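Local coordinates for tyrosine--tRNA ligase, mitochondrial (Emericella nidulans, PDB 5IHX), which probably joins L-tyrosine to mitochondrial tRNA(Tyr) at the expense of ATP, the piece here being a C-terminally truncated enzyme that includes the catalytic domain of a class-one synthetase, at residues A[343-348]-A[352-357]. Residues are numbered along the deposited sequence; the frame is centred on the assembly and turned at random.
Sequences MEEQNQ and RRVAQH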
loop_
_atom_site.group_PDB
_atom_site.type_symbol
_atom_site.label_atom_id
_atom_site.label_comp_id
_atom_site.label_asym_id
_atom_site.label_seq_id
_atom_site.Cartn_x
_atom_site.Cartn_y
_atom_site.Cartn_z
ATOM N N MET A 343 -49.546 -7.955 15.310
ATOM C CA MET A 343 -49.923 -8.200 13.922
ATOM C C MET A 343 -51.359 -8.706 13.837
ATOM O O MET A 343 -52.064 -8.425 12.868
ATOM C CB MET A 343 -48.958 -9.191 13.262
ATOM C CG MET A 343 -47.582 -8.591 12.944
ATOM S SD MET A 343 -47.649 -7.025 12.034
ATOM C CE MET A 343 -48.549 -7.518 10.561
ATOM N N GLU A 344 -51.791 -9.460 14.843
ATOM C CA GLU A 344 -53.171 -9.936 14.887
ATOM C C GLU A 344 -54.151 -8.767 14.907
ATOM O O GLU A 344 -55.164 -8.785 14.212
ATOM C CB GLU A 344 -53.400 -10.813 16.120
ATOM C CG GLU A 344 -54.789 -11.440 16.185
ATOM C CD GLU A 344 -55.007 -12.247 17.452
ATOM O OE1 GLU A 344 -54.099 -12.272 18.309
ATOM O OE2 GLU A 344 -56.080 -12.871 17.584
ATOM N N GLU A 345 -53.836 -7.747 15.698
ATOM C CA GLU A 345 -54.651 -6.539 15.740
ATOM C C GLU A 345 -54.488 -5.725 14.459
ATOM O O GLU A 345 -55.459 -5.186 13.926
ATOM C CB GLU A 345 -54.286 -5.688 16.958
ATOM C CG GLU A 345 -55.091 -4.405 17.076
ATOM C CD GLU A 345 -54.868 -3.688 18.395
ATOM O OE1 GLU A 345 -54.140 -4.229 19.256
ATOM O OE2 GLU A 345 -55.423 -2.582 18.572
ATOM N N GLN A 346 -53.255 -5.653 13.967
ATOM C CA GLN A 346 -52.948 -4.942 12.731
ATOM C C GLN A 346 -53.724 -5.523 11.548
ATOM O O GLN A 346 -54.275 -4.782 10.735
ATOM C CB GLN A 346 -51.439 -5.001 12.457
ATOM C CG GLN A 346 -50.985 -4.467 11.098
ATOM C CD GLN A 346 -50.905 -2.953 11.051
ATOM O OE1 GLN A 346 -51.219 -2.265 12.023
ATOM N NE2 GLN A 346 -50.475 -2.424 9.909
ATOM N N ASN A 347 -53.771 -6.848 11.457
ATOM C CA ASN A 347 -54.413 -7.503 10.324
ATOM C C ASN A 347 -55.934 -7.337 10.312
ATOM O O ASN A 347 -56.569 -7.477 9.268
ATOM C CB ASN A 347 -54.051 -8.989 10.313
ATOM C CG ASN A 347 -52.585 -9.229 9.979
ATOM O OD1 ASN A 347 -51.944 -8.410 9.317
ATOM N ND2 ASN A 347 -52.049 -10.353 10.440
ATOM N N GLN A 348 -56.514 -7.034 11.470
ATOM C CA GLN A 348 -57.943 -6.739 11.560
ATOM C C GLN A 348 -58.283 -5.395 10.920
ATOM O O GLN A 348 -59.339 -5.239 10.308
ATOM C CB GLN A 348 -58.408 -6.757 13.015
ATOM C CG GLN A 348 -58.421 -8.147 13.627
ATOM C CD GLN A 348 -58.873 -8.144 15.071
ATOM O OE1 GLN A 348 -59.926 -7.599 15.401
ATOM N NE2 GLN A 348 -58.078 -8.751 15.942
ATOM N N ARG A 352 -55.342 1.691 11.232
ATOM C CA ARG A 352 -55.026 2.241 12.546
ATOM C C ARG A 352 -53.516 2.302 12.776
ATOM O O ARG A 352 -53.052 2.963 13.703
ATOM C CB ARG A 352 -55.680 1.402 13.641
ATOM C CG ARG A 352 -57.200 1.398 13.607
ATOM C CD ARG A 352 -57.759 0.377 14.582
ATOM N NE ARG A 352 -57.169 0.520 15.912
ATOM C CZ ARG A 352 -56.859 -0.494 16.719
ATOM N NH1 ARG A 352 -57.077 -1.750 16.346
ATOM N NH2 ARG A 352 -56.324 -0.250 17.908
ATOM N N ARG A 353 -52.763 1.613 11.920
ATOM C CA ARG A 353 -51.301 1.628 11.964
ATOM C C ARG A 353 -50.767 1.223 13.338
ATOM O O ARG A 353 -49.787 1.789 13.819
ATOM C CB ARG A 353 -50.764 3.013 11.589
ATOM C CG ARG A 353 -51.187 3.516 10.213
ATOM C CD ARG A 353 -50.024 3.542 9.230
ATOM N NE ARG A 353 -50.482 3.569 7.842
ATOM C CZ ARG A 353 -49.682 3.498 6.781
ATOM N NH1 ARG A 353 -48.368 3.391 6.933
ATOM N NH2 ARG A 353 -50.200 3.531 5.561
ATOM N N VAL A 354 -51.409 0.245 13.969
ATOM C CA VAL A 354 -50.967 -0.231 15.276
ATOM C C VAL A 354 -49.548 -0.785 15.193
ATOM O O VAL A 354 -48.729 -0.549 16.080
ATOM C CB VAL A 354 -51.916 -1.315 15.838
ATOM C CG1 VAL A 354 -51.345 -1.943 17.110
ATOM C CG2 VAL A 354 -53.301 -0.733 16.093
ATOM N N ALA A 355 -49.262 -1.512 14.118
ATOM C CA ALA A 355 -47.954 -2.124 13.945
ATOM C C ALA A 355 -46.900 -1.061 13.641
ATOM O O ALA A 355 -45.797 -1.096 14.185
ATOM C CB ALA A 355 -47.996 -3.159 12.834
ATOM N N GLN A 356 -47.250 -0.105 12.788
ATOM C CA GLN A 356 -46.319 0.947 12.404
ATOM C C GLN A 356 -45.980 1.866 13.576
ATOM O O GLN A 356 -44.833 2.298 13.720
ATOM C CB GLN A 356 -46.894 1.775 11.252
ATOM C CG GLN A 356 -46.780 1.129 9.877
ATOM C CD GLN A 356 -47.962 0.244 9.526
ATOM O OE1 GLN A 356 -48.837 -0.004 10.351
ATOM N NE2 GLN A 356 -47.995 -0.228 8.285
ATOM N N HIS A 357 -46.972 2.156 14.416
ATOM C CA HIS A 357 -46.762 3.016 15.578
ATOM C C HIS A 357 -45.879 2.337 16.620
ATOM O O HIS A 357 -45.027 2.977 17.230
ATOM C CB HIS A 357 -48.100 3.417 16.206
ATOM C CG HIS A 357 -48.768 4.567 15.521
ATOM N ND1 HIS A 357 -48.252 5.848 15.547
ATOM C CD2 HIS A 357 -49.904 4.639 14.791
ATOM C CE1 HIS A 357 -49.040 6.651 14.860
ATOM N NE2 HIS A 357 -50.055 5.943 14.391
HETATM O O HOH W 1 -53.578 -1.454 12.846
#
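Q346 and V354 bring the last turns of helix 336-348 against the first turn of helix 354-368, their CA atoms 5.7 Å apart across a short connection. Glutamine suits position 346 because its amide can both accept and donate. With CG anti to the backbone N (chi1 172°) and a bend at chi2, the side chain reaches over to the starting helix, where backbone N-H groups lack partners from a preceding turn. OE1 of Q346 accepts a nearly straight bond from A355 N (3.0 Å), which comes from above the carbonyl plane, and a water bridges the same oxygen to V354 N. NE2 of Q346 donates to OE1 of Q356 at 3.0 Å, with the two amide planes 52° apart; the NE2 of Q356 turns instead to T319 O and D321. The small A355 lets the amide lie close, its CB 3.4 Å from CD of Q346, and the flexible M343 bends to bring SD to the same methyl. On the more exposed side opposite charges pair: the long R352, bent at chi3, reaches back so that NH1 and NH2 both grip OE2 of the extended E345 (2.6 Å from NH2). Branched V354 sets CG2 over the flat cation, 3.5 Å above its plane. These are two consecutive helices joined by a short loop, packed together in the helical region that follows the Rossmann-type catalytic core.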